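PDB 3HUR: alanine racemase from Oenococcus oeni PSU-1, which belongs to the alanine racemase family, whose chains combine an N-terminal TIM-barrel domain with a C-terminal domain built largely of beta strands. Local coordinates for residues A[74-79]-A[99-104]; A[131-136]-A[177-182]; A[350-353]-A[358-361]. All blocks are in the same frame, centred on the assembly; numbering follows the deposited sequence.

Interaction 1 (A[74-79]-A[99-104])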
ATOM      1  N   GLU A  74      32.486  12.723  -0.902  1.00 32.51           N
ATOM      2  CA  GLU A  74      32.365  11.964   0.324  1.00 33.38           C
ATOM      3  C   GLU A  74      33.301  10.800   0.395  1.00 32.48           C
ATOM      4  O   GLU A  74      33.827  10.480   1.436  1.00 33.55           O
ATOM      5  CB  GLU A  74      30.951  11.367   0.464  1.00 35.02           C
ATOM      6  CG  GLU A  74      29.799  12.286   0.903  1.00 38.92           C
ATOM      7  CD  GLU A  74      28.434  11.524   0.891  1.00 44.67           C
ATOM      8  OE1 GLU A  74      28.087  10.752   1.853  1.00 47.93           O
ATOM      9  OE2 GLU A  74      27.743  11.676  -0.122  1.00 44.27           O
ATOM     10  N   LEU A  75      33.400  10.053  -0.680  1.00 32.63           N
ATOM     11  CA  LEU A  75      34.353   8.968  -0.741  1.00 32.34           C
ATOM     12  C   LEU A  75      35.775   9.527  -0.455  1.00 32.97           C
ATOM     13  O   LEU A  75      36.559   8.921   0.279  1.00 32.21           O
ATOM     14  CB  LEU A  75      34.258   8.278  -2.111  1.00 32.15           C
ATOM     15  CG  LEU A  75      33.067   7.321  -2.401  1.00 30.86           C
ATOM     16  CD1 LEU A  75      32.945   6.988  -3.905  1.00 28.46           C
ATOM     17  CD2 LEU A  75      33.262   6.010  -1.624  1.00 28.71           C
ATOM     18  N   ARG A  76      36.088  10.704  -0.992  1.00 33.95           N
ATOM     19  CA  ARG A  76      37.432  11.286  -0.800  1.00 35.70           C
ATOM     20  C   ARG A  76      37.662  11.608   0.658  1.00 37.10           C
ATOM     21  O   ARG A  76      38.679  11.236   1.217  1.00 36.94           O
ATOM     22  CB  ARG A  76      37.649  12.544  -1.658  1.00 35.20           C
ATOM     23  CG  ARG A  76      37.824  12.257  -3.116  1.00 35.10           C
ATOM     24  CD  ARG A  76      39.139  11.518  -3.366  1.00 34.86           C
ATOM     25  NE  ARG A  76      39.343  11.233  -4.795  1.00 31.01           N
ATOM     26  CZ  ARG A  76      39.785  10.081  -5.252  1.00 29.83           C
ATOM     27  NH1 ARG A  76      40.063   9.102  -4.423  1.00 33.00           N
ATOM     28  NH2 ARG A  76      39.917   9.874  -6.541  1.00 33.24           N
ATOM     29  N   GLN A  77      36.682  12.283   1.264  1.00 38.79           N
ATOM     30  CA  GLN A  77      36.651  12.488   2.694  1.00 39.92           C
ATOM     31  C   GLN A  77      36.856  11.219   3.497  1.00 39.48           C
ATOM     32  O   GLN A  77      37.409  11.290   4.589  1.00 39.56           O
ATOM     33  CB  GLN A  77      35.310  13.048   3.137  1.00 40.81           C
ATOM     34  CG  GLN A  77      35.135  14.537   2.986  1.00 44.49           C
ATOM     35  CD  GLN A  77      34.038  15.067   3.923  1.00 48.36           C
ATOM     36  OE1 GLN A  77      33.119  14.318   4.332  1.00 51.59           O
ATOM     37  NE2 GLN A  77      34.130  16.350   4.264  1.00 46.03           N
ATOM     38  N   ALA A  78      36.369  10.076   3.014  1.00 39.10           N
ATOM     39  CA  ALA A  78      36.505   8.815   3.774  1.00 38.52           C
ATOM     40  C   ALA A  78      37.826   8.121   3.532  1.00 39.03           C
ATOM     41  O   ALA A  78      37.993   6.965   3.937  1.00 38.39           O
ATOM     42  CB  ALA A  78      35.373   7.898   3.477  1.00 37.86           C
ATOM     43  N   ASP A  79      38.746   8.825   2.852  1.00 40.53           N
ATOM     44  CA  ASP A  79      40.145   8.395   2.589  1.00 41.30           C
ATOM     45  C   ASP A  79      40.262   7.318   1.537  1.00 41.15           C
ATOM     46  O   ASP A  79      41.226   6.557   1.509  1.00 41.66           O
ATOM     47  CB  ASP A  79      40.884   7.965   3.870  1.00 41.72           C
ATOM     48  CG  ASP A  79      41.082   9.120   4.855  1.00 44.95           C
ATOM     49  OD1 ASP A  79      41.322  10.289   4.429  1.00 46.32           O
ATOM     50  OD2 ASP A  79      40.999   8.850   6.078  1.00 49.92           O
ATOM     51  N   ILE A  99      39.749  18.097 -10.921  1.00 39.01           N
ATOM     52  CA  ILE A  99      41.206  17.944 -10.983  1.00 39.06           C
ATOM     53  C   ILE A  99      41.789  17.742  -9.594  1.00 38.84           C
ATOM     54  O   ILE A  99      42.564  16.835  -9.372  1.00 37.76           O
ATOM     55  CB  ILE A  99      41.891  19.153 -11.690  1.00 39.66           C
ATOM     56  CG1 ILE A  99      41.447  19.248 -13.149  1.00 39.98           C
ATOM     57  CG2 ILE A  99      43.408  19.024 -11.647  1.00 39.35           C
ATOM     58  CD1 ILE A  99      41.489  20.679 -13.690  1.00 39.22           C
ATOM     59  N   ASP A 100      41.396  18.581  -8.648  1.00 39.48           N
ATOM     60  CA  ASP A 100      42.025  18.530  -7.325  1.00 40.47           C
ATOM     61  C   ASP A 100      41.760  17.241  -6.583  1.00 39.73           C
ATOM     62  O   ASP A 100      42.575  16.836  -5.746  1.00 39.20           O
ATOM     63  CB  ASP A 100      41.567  19.690  -6.438  1.00 41.21           C
ATOM     64  CG  ASP A 100      42.073  21.073  -6.930  1.00 45.67           C
ATOM     65  OD1 ASP A 100      43.040  21.144  -7.778  1.00 45.63           O
ATOM     66  OD2 ASP A 100      41.465  22.082  -6.441  1.00 46.94           O
ATOM     67  N   HIS A 101      40.623  16.608  -6.879  1.00 39.17           N
ATOM     68  CA  HIS A 101      40.217  15.387  -6.181  1.00 38.81           C
ATOM     69  C   HIS A 101      40.373  14.112  -7.021  1.00 38.25           C
ATOM     70  O   HIS A 101      39.876  13.038  -6.619  1.00 37.18           O
ATOM     71  CB  HIS A 101      38.760  15.533  -5.712  1.00 38.72           C
ATOM     72  CG  HIS A 101      38.555  16.634  -4.723  1.00 38.04           C
ATOM     73  ND1 HIS A 101      38.972  16.541  -3.410  1.00 37.74           N
ATOM     74  CD2 HIS A 101      37.941  17.836  -4.846  1.00 37.11           C
ATOM     75  CE1 HIS A 101      38.634  17.649  -2.773  1.00 39.80           C
ATOM     76  NE2 HIS A 101      38.008  18.451  -3.622  1.00 38.48           N
ATOM     77  N   ASP A 102      41.039  14.245  -8.181  1.00 38.26           N
ATOM     78  CA  ASP A 102      41.366  13.120  -9.065  1.00 38.07           C
ATOM     79  C   ASP A 102      40.108  12.360  -9.471  1.00 37.24           C
ATOM     80  O   ASP A 102      39.983  11.137  -9.228  1.00 36.56           O
ATOM     81  CB  ASP A 102      42.319  12.156  -8.370  1.00 38.59           C
ATOM     82  CG  ASP A 102      42.771  11.028  -9.291  1.00 43.87           C
ATOM     83  OD1 ASP A 102      42.880  11.318 -10.520  1.00 49.25           O
ATOM     84  OD2 ASP A 102      43.030   9.867  -8.814  1.00 47.54           O
ATOM     85  N   ILE A 103      39.162  13.098 -10.039  1.00 35.56           N
ATOM     86  CA  ILE A 103      37.916  12.533 -10.471  1.00 35.35           C
ATOM     87  C   ILE A 103      37.864  12.509 -11.977  1.00 35.33           C
ATOM     88  O   ILE A 103      38.059  13.546 -12.624  1.00 34.04           O
ATOM     89  CB  ILE A 103      36.710  13.370  -9.962  1.00 36.11           C
ATOM     90  CG1 ILE A 103      36.675  13.356  -8.427  1.00 35.70           C
ATOM     91  CG2 ILE A 103      35.401  12.864 -10.572  1.00 34.07           C
ATOM     92  CD1 ILE A 103      35.510  14.116  -7.851  1.00 38.23           C
ATOM     93  N   VAL A 104      37.591  11.328 -12.526  1.00 34.82           N
ATOM     94  CA  VAL A 104      37.417  11.178 -13.945  1.00 34.60           C
ATOM     95  C   VAL A 104      36.043  11.660 -14.329  1.00 34.76           C
ATOM     96  O   VAL A 104      35.094  11.366 -13.648  1.00 35.99           O
ATOM     97  CB  VAL A 104      37.514   9.700 -14.360  1.00 34.71           C
ATOM     98  CG1 VAL A 104      37.208   9.537 -15.860  1.00 34.30           C
ATOM     99  CG2 VAL A 104      38.862   9.126 -13.996  1.00 33.70           C
TER

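Interaction 2 (A[131-136]-A[177-182])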
ATOM      1  N   THR A 131      26.766   3.819 -28.972  1.00 46.46           N
ATOM      2  CA  THR A 131      26.440   2.757 -29.899  1.00 47.30           C
ATOM      3  C   THR A 131      24.948   2.480 -29.873  1.00 49.22           C
ATOM      4  O   THR A 131      24.515   1.380 -30.203  1.00 49.30           O
ATOM      5  CB  THR A 131      27.170   1.460 -29.570  1.00 47.11           C
ATOM      6  OG1 THR A 131      26.630   0.894 -28.373  1.00 46.19           O
ATOM      7  CG2 THR A 131      28.639   1.695 -29.404  1.00 46.12           C
ATOM      8  N   GLY A 132      24.143   3.456 -29.473  1.00 51.73           N
ATOM      9  CA  GLY A 132      22.705   3.300 -29.649  1.00 53.65           C
ATOM     10  C   GLY A 132      21.761   3.883 -28.627  1.00 55.12           C
ATOM     11  O   GLY A 132      21.096   4.892 -28.889  1.00 56.22           O
ATOM     12  N   MET A 133      21.653   3.233 -27.480  1.00 56.54           N
ATOM     13  CA  MET A 133      20.481   3.454 -26.607  1.00 57.80           C
ATOM     14  C   MET A 133      20.682   4.613 -25.585  1.00 57.80           C
ATOM     15  O   MET A 133      20.365   4.488 -24.393  1.00 58.12           O
ATOM     16  CB  MET A 133      20.165   2.130 -25.883  1.00 58.53           C
ATOM     17  CG  MET A 133      18.734   2.009 -25.399  1.00 61.23           C
ATOM     18  SD  MET A 133      17.591   1.579 -26.720  1.00 64.76           S
ATOM     19  CE  MET A 133      17.041  -0.039 -26.108  1.00 63.82           C
ATOM     20  N   THR A 134      21.216   5.741 -26.034  1.00 57.29           N
ATOM     21  CA  THR A 134      21.607   6.780 -25.094  1.00 56.93           C
ATOM     22  C   THR A 134      21.825   8.050 -25.848  1.00 56.17           C
ATOM     23  O   THR A 134      21.886   8.019 -27.078  1.00 57.01           O
ATOM     24  CB  THR A 134      22.888   6.400 -24.343  1.00 57.03           C
ATOM     25  OG1 THR A 134      23.581   7.585 -23.946  1.00 58.44           O
ATOM     26  CG2 THR A 134      23.807   5.561 -25.205  1.00 57.35           C
ATOM     27  N   ARG A 135      21.911   9.168 -25.132  1.00 55.10           N
ATOM     28  CA  ARG A 135      22.141  10.469 -25.773  1.00 54.30           C
ATOM     29  C   ARG A 135      23.478  11.080 -25.365  1.00 54.34           C
ATOM     30  O   ARG A 135      23.812  12.186 -25.763  1.00 53.44           O
ATOM     31  CB  ARG A 135      20.998  11.409 -25.443  1.00 54.31           C
ATOM     32  CG  ARG A 135      19.628  10.825 -25.777  1.00 53.60           C
ATOM     33  CD  ARG A 135      18.503  11.560 -25.088  1.00 52.43           C
ATOM     34  NE  ARG A 135      18.522  12.990 -25.389  1.00 50.99           N
ATOM     35  CZ  ARG A 135      17.740  13.893 -24.805  1.00 48.65           C
ATOM     36  NH1 ARG A 135      16.852  13.526 -23.881  1.00 46.93           N
ATOM     37  NH2 ARG A 135      17.859  15.173 -25.138  1.00 48.26           N
ATOM     38  N   ILE A 136      24.251  10.336 -24.582  1.00 54.84           N
ATOM     39  CA  ILE A 136      25.501  10.826 -24.058  1.00 55.76           C
ATOM     40  C   ILE A 136      26.630  10.384 -24.993  1.00 55.66           C
ATOM     41  O   ILE A 136      26.725   9.197 -25.374  1.00 56.17           O
ATOM     42  CB  ILE A 136      25.790  10.282 -22.623  1.00 56.25           C
ATOM     43  CG1 ILE A 136      24.529  10.284 -21.722  1.00 57.68           C
ATOM     44  CG2 ILE A 136      26.891  11.103 -21.977  1.00 55.86           C
ATOM     45  CD1 ILE A 136      24.750   9.645 -20.244  1.00 59.34           C
ATOM     46  N   LYS A 177      19.253 -10.399 -29.074  1.00 55.60           N
ATOM     47  CA  LYS A 177      20.523 -10.870 -29.637  1.00 54.14           C
ATOM     48  C   LYS A 177      20.904  -9.992 -30.820  1.00 52.74           C
ATOM     49  O   LYS A 177      22.071  -9.728 -31.028  1.00 51.72           O
ATOM     50  CB  LYS A 177      20.463 -12.360 -30.047  1.00 53.80           C
ATOM     51  N   ALA A 178      19.917  -9.513 -31.572  1.00 52.07           N
ATOM     52  CA  ALA A 178      20.188  -8.697 -32.771  1.00 51.99           C
ATOM     53  C   ALA A 178      20.495  -7.238 -32.449  1.00 51.50           C
ATOM     54  O   ALA A 178      21.240  -6.583 -33.192  1.00 51.32           O
ATOM     55  CB  ALA A 178      19.017  -8.778 -33.784  1.00 51.84           C
ATOM     56  N   TYR A 179      19.898  -6.718 -31.372  1.00 50.95           N
ATOM     57  CA  TYR A 179      20.258  -5.378 -30.899  1.00 50.24           C
ATOM     58  C   TYR A 179      21.678  -5.399 -30.333  1.00 49.07           C
ATOM     59  O   TYR A 179      22.476  -4.485 -30.532  1.00 48.79           O
ATOM     60  CB  TYR A 179      19.279  -4.852 -29.847  1.00 50.25           C
ATOM     61  CG  TYR A 179      19.373  -3.354 -29.749  1.00 51.71           C
ATOM     62  CD1 TYR A 179      18.693  -2.540 -30.659  1.00 52.57           C
ATOM     63  CD2 TYR A 179      20.181  -2.735 -28.785  1.00 52.88           C
ATOM     64  CE1 TYR A 179      18.798  -1.133 -30.608  1.00 53.30           C
ATOM     65  CE2 TYR A 179      20.281  -1.317 -28.713  1.00 52.99           C
ATOM     66  CZ  TYR A 179      19.589  -0.525 -29.631  1.00 53.29           C
ATOM     67  OH  TYR A 179      19.682   0.857 -29.594  1.00 51.62           O
ATOM     68  N   PHE A 180      21.992  -6.466 -29.634  1.00 47.70           N
ATOM     69  CA  PHE A 180      23.341  -6.665 -29.216  1.00 47.69           C
ATOM     70  C   PHE A 180      24.268  -6.600 -30.428  1.00 47.43           C
ATOM     71  O   PHE A 180      25.241  -5.867 -30.385  1.00 47.87           O
ATOM     72  CB  PHE A 180      23.480  -7.980 -28.458  1.00 47.48           C
ATOM     73  CG  PHE A 180      24.813  -8.182 -27.841  1.00 47.99           C
ATOM     74  CD1 PHE A 180      25.016  -7.879 -26.501  1.00 48.02           C
ATOM     75  CD2 PHE A 180      25.863  -8.724 -28.587  1.00 49.25           C
ATOM     76  CE1 PHE A 180      26.244  -8.079 -25.906  1.00 48.28           C
ATOM     77  CE2 PHE A 180      27.100  -8.942 -28.013  1.00 48.57           C
ATOM     78  CZ  PHE A 180      27.301  -8.604 -26.655  1.00 50.21           C
ATOM     79  N   GLU A 181      23.968  -7.317 -31.514  1.00 47.08           N
ATOM     80  CA  GLU A 181      24.879  -7.322 -32.674  1.00 46.89           C
ATOM     81  C   GLU A 181      24.961  -5.934 -33.244  1.00 46.40           C
ATOM     82  O   GLU A 181      26.045  -5.471 -33.581  1.00 46.32           O
ATOM     83  CB  GLU A 181      24.462  -8.313 -33.786  1.00 46.90           C
ATOM     84  CG  GLU A 181      24.618  -9.801 -33.409  1.00 47.31           C
ATOM     85  CD  GLU A 181      26.024 -10.148 -32.944  1.00 48.75           C
ATOM     86  OE1 GLU A 181      26.169 -10.893 -31.944  1.00 48.87           O
ATOM     87  OE2 GLU A 181      26.986  -9.662 -33.591  1.00 49.48           O
ATOM     88  N   GLU A 182      23.823  -5.264 -33.344  1.00 45.86           N
ATOM     89  CA  GLU A 182      23.791  -3.932 -33.924  1.00 46.48           C
ATOM     90  C   GLU A 182      24.705  -2.997 -33.143  1.00 46.34           C
ATOM     91  O   GLU A 182      25.517  -2.270 -33.734  1.00 47.07           O
ATOM     92  CB  GLU A 182      22.369  -3.398 -33.930  1.00 46.82           C
ATOM     93  CG  GLU A 182      22.197  -2.060 -34.580  1.00 49.54           C
ATOM     94  CD  GLU A 182      20.725  -1.592 -34.601  1.00 55.15           C
ATOM     95  OE1 GLU A 182      19.788  -2.431 -34.435  1.00 57.58           O
ATOM     96  OE2 GLU A 182      20.505  -0.370 -34.796  1.00 58.34           O
TER

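Interaction 3 (A[350-353]-A[358-361])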
ATOM      1  N   GLU A 350      14.673   4.188 -12.673  1.00 36.64           N
ATOM      2  CA  GLU A 350      13.634   4.957 -13.343  1.00 37.43           C
ATOM      3  C   GLU A 350      14.396   5.973 -14.207  1.00 36.26           C
ATOM      4  O   GLU A 350      15.226   6.689 -13.681  1.00 35.75           O
ATOM      5  CB  GLU A 350      12.809   5.650 -12.232  1.00 38.88           C
ATOM      6  CG  GLU A 350      11.651   6.653 -12.604  1.00 45.03           C
ATOM      7  CD  GLU A 350      10.732   7.024 -11.343  1.00 53.45           C
ATOM      8  OE1 GLU A 350      11.259   7.317 -10.231  1.00 56.95           O
ATOM      9  OE2 GLU A 350       9.465   7.007 -11.453  1.00 58.21           O
ATOM     10  N   VAL A 351      14.185   5.982 -15.526  1.00 35.44           N
ATOM     11  CA  VAL A 351      14.753   7.019 -16.405  1.00 34.94           C
ATOM     12  C   VAL A 351      13.676   7.862 -17.138  1.00 33.78           C
ATOM     13  O   VAL A 351      12.613   7.394 -17.447  1.00 33.34           O
ATOM     14  CB  VAL A 351      15.761   6.440 -17.439  1.00 35.20           C
ATOM     15  CG1 VAL A 351      16.562   5.246 -16.843  1.00 35.67           C
ATOM     16  CG2 VAL A 351      15.037   6.006 -18.639  1.00 36.47           C
ATOM     17  N   ALA A 352      13.967   9.115 -17.406  1.00 32.46           N
ATOM     18  CA  ALA A 352      13.024   9.950 -18.113  1.00 32.66           C
ATOM     19  C   ALA A 352      13.823  10.797 -19.055  1.00 33.26           C
ATOM     20  O   ALA A 352      14.899  11.244 -18.715  1.00 34.11           O
ATOM     21  CB  ALA A 352      12.260  10.812 -17.172  1.00 31.71           C
ATOM     22  N   ASN A 353      13.342  10.980 -20.266  1.00 34.29           N
ATOM     23  CA  ASN A 353      14.081  11.781 -21.238  1.00 35.78           C
ATOM     24  C   ASN A 353      13.283  13.003 -21.601  1.00 35.35           C
ATOM     25  O   ASN A 353      12.101  12.910 -21.903  1.00 35.68           O
ATOM     26  CB  ASN A 353      14.462  10.957 -22.489  1.00 36.15           C
ATOM     27  CG  ASN A 353      15.654  10.035 -22.228  1.00 39.75           C
ATOM     28  OD1 ASN A 353      16.805  10.413 -22.475  1.00 46.10           O
ATOM     29  ND2 ASN A 353      15.384   8.824 -21.698  1.00 41.67           N
ATOM     30  N   ILE A 358      18.215  14.404 -18.903  1.00 36.75           N
ATOM     31  CA  ILE A 358      17.972  12.977 -18.770  1.00 36.01           C
ATOM     32  C   ILE A 358      17.925  12.730 -17.284  1.00 35.28           C
ATOM     33  O   ILE A 358      18.867  13.083 -16.592  1.00 35.70           O
ATOM     34  CB  ILE A 358      19.151  12.134 -19.261  1.00 36.35           C
ATOM     35  CG1 ILE A 358      19.483  12.436 -20.714  1.00 38.04           C
ATOM     36  CG2 ILE A 358      18.902  10.637 -19.039  1.00 35.41           C
ATOM     37  CD1 ILE A 358      20.938  12.085 -21.082  1.00 41.54           C
ATOM     38  N   VAL A 359      16.846  12.141 -16.786  1.00 34.01           N
ATOM     39  CA  VAL A 359      16.731  11.827 -15.383  1.00 32.79           C
ATOM     40  C   VAL A 359      16.969  10.334 -15.259  1.00 33.09           C
ATOM     41  O   VAL A 359      16.271   9.572 -15.914  1.00 32.72           O
ATOM     42  CB  VAL A 359      15.355  12.180 -14.866  1.00 32.66           C
ATOM     43  CG1 VAL A 359      15.260  11.924 -13.362  1.00 31.65           C
ATOM     44  CG2 VAL A 359      15.027  13.634 -15.173  1.00 30.67           C
ATOM     45  N   ASP A 360      17.986   9.937 -14.482  1.00 33.44           N
ATOM     46  CA  ASP A 360      18.307   8.530 -14.224  1.00 34.75           C
ATOM     47  C   ASP A 360      18.379   8.235 -12.705  1.00 35.08           C
ATOM     48  O   ASP A 360      19.436   8.314 -12.119  1.00 34.58           O
ATOM     49  CB  ASP A 360      19.645   8.140 -14.885  1.00 34.87           C
ATOM     50  CG  ASP A 360      19.863   6.615 -14.940  1.00 38.57           C
ATOM     51  OD1 ASP A 360      19.333   5.890 -14.089  1.00 41.95           O
ATOM     52  OD2 ASP A 360      20.574   6.103 -15.847  1.00 46.05           O
ATOM     53  N   GLU A 361      17.267   7.833 -12.092  1.00 36.21           N
ATOM     54  CA  GLU A 361      17.188   7.583 -10.630  1.00 36.89           C
ATOM     55  C   GLU A 361      17.234   6.118 -10.198  1.00 35.61           C
ATOM     56  O   GLU A 361      16.316   5.390 -10.484  1.00 36.06           O
ATOM     57  CB  GLU A 361      15.867   8.134 -10.122  1.00 38.43           C
ATOM     58  CG  GLU A 361      15.805   8.213  -8.580  1.00 43.52           C
ATOM     59  CD  GLU A 361      14.478   8.728  -8.058  1.00 49.42           C
ATOM     60  OE1 GLU A 361      13.450   8.557  -8.783  1.00 52.49           O
ATOM     61  OE2 GLU A 361      14.479   9.291  -6.912  1.00 52.52           O
TER

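Interaction 1 (A[74-79]-A[99-104])
Arg76 reaches across from one helix end to another and grips two successive backbone carbonyls, those of His101 and Asp102. Arg76 NE donates to His101 O at 2.6 Å, from a position tilted 18° off that carbonyl's plane. Arg76 NH2 donates to Asp102 O at 3.0 Å; this oxygen lies in the guanidinium plane, whereas the nitrogen sits well above the plane of the carbonyl. A weak second bond joins NH2 to His101 O, so this oxygen is shared between NE and NH2. The Asp102 carboxylate adds charge attraction alone: Asp102 OD2 is 3.9 Å from Arg76 NH2 and well out of the guanidinium plane, a long salt bridge with no N-H aimed at it.

The arginine chain bends at chi2 (-68°), and Arg76 CG passes obliquely by the His101 ring, 4.3 Å from His101 CB. NH1 is held by Leu80 O and Leu82 O, so the guanidinium ties together carbonyls from two separate loops. Each helix ends in a Schellman motif, with Asp79 and Asp102 as the positive-phi residues; the second motif turns the chain at the carbonyls that Arg76 uses.

The contact thus links the C-terminal ends of helices 69-77 and 95-100. Strand 84-86 follows the first helix in the chain and lies next to strand 103-107 in the parallel sheet; Arg76 packs on its Ile84, and Val104 forms backbone hydrogen bonds with Ile84 and Val86.

Interaction 2 (A[131-136]-A[177-182])
Met133 and Tyr179 meet through the sulfur of one and the phenol end of the other. Met133 SD lies 3.6 Å from Tyr179 OH and 4.1 Å from Tyr179 CZ. Relative to the centroid of the Tyr179 ring, Met133 SD is 5.0 Å away and 46° off the normal, an oblique approach that is neither squarely over the face nor at the edge. Tyr179 extends from its helix with CG anti to the backbone N (chi1 -160°), which carries the hydroxyl up to the loop. Bends at chi2 and chi3 of Met133 bring its sulfur to the phenol end.

The close-packed part of the contact is the hydroxyl end, where Tyr179 OH lies 3.8 Å from Gly132 C and also meets the sulfur. Gly132 has a phi of 146°, a conformation readily reached only by glycine, and no side chain stands between its main chain and the phenol. No hydrogen bond crosses between the segments, so van der Waals and Met-aromatic packing carry the contact.

The other side is loose: Met133 is largely exposed, with Ala167 as a further neighbour. Tyr179 is flanked by Thr168 and Arg186.

Within the loop, Met133 is the centre of an inverse gamma turn, and Thr134 OG1 accepts a nearly straight 2.9 Å bond from Ile136 N, closing an ST turn. This compact loop follows strand 123-128 at the C-terminal end of the barrel strands, the end at which TIM-barrel active sites lie.

Interaction 3 (A[350-353]-A[358-361])
Strands 347-353 and 357-364 form a beta hairpin, in which Glu350 and Glu361 make one hydrogen-bonded antiparallel pair and Ala352 and Val359 another. Glu361 N donates to Glu350 O at 2.8 Å and Glu350 N returns a bond to Glu361 O at 3.0 Å. Ala352 and Val359 exchange a similar pair of bonds, and a CA-H...O contact joins Val351 CA to Val359 O at 3.0 Å.

On one face the two glutamates run side by side, CG standing opposite the backbone N in both (chi1 176° in Glu350, -167° in Glu361), which brings nearly coplanar carboxylates together. Glu350 OE1 and Glu361 OE1 are just 2.9 Å apart, two acceptors that would repel if both were charged; the spacing is consistent with a proton held by one of them. Glu350 OE2 takes a hydrogen bond from Asn291 of the second subunit. Ala352 CB packs 4.1 Å from Val359 CB on this same face.

The other face has Val351 CG1 beside the Asp360 carboxylate and Asn353 OD1 alongside Ile358 CG1, 3.8 Å away. Through Ile358 and Val359 the hairpin pairs in parallel with a strand of the second subunit, so the sheet continues across the interface.

Interactions 1 and 2 are surface contacts of the N-terminal domain, while interaction 3 is partly buried and belongs to the C-terminal domain family. Interactions 1 and 3 both have residues touching the second subunit, and interaction 3 also reaches the third. Their chemistry follows their places: a charged side chain binding the carbonyls of a helix end in interaction 1, sulfur and phenol packing between a loop and a helix in interaction 2, and regular main-chain pairing in interaction 3. Interaction 1 stands apart, its nearest atoms about 12 Å from interaction 2. Interactions 2 and 3 touch, as Ile136 packs on Ile358 and Arg135 reaches the hairpin turn, bonding to Tyr354 O and Ser355 O and more weakly to Asn353 OD1.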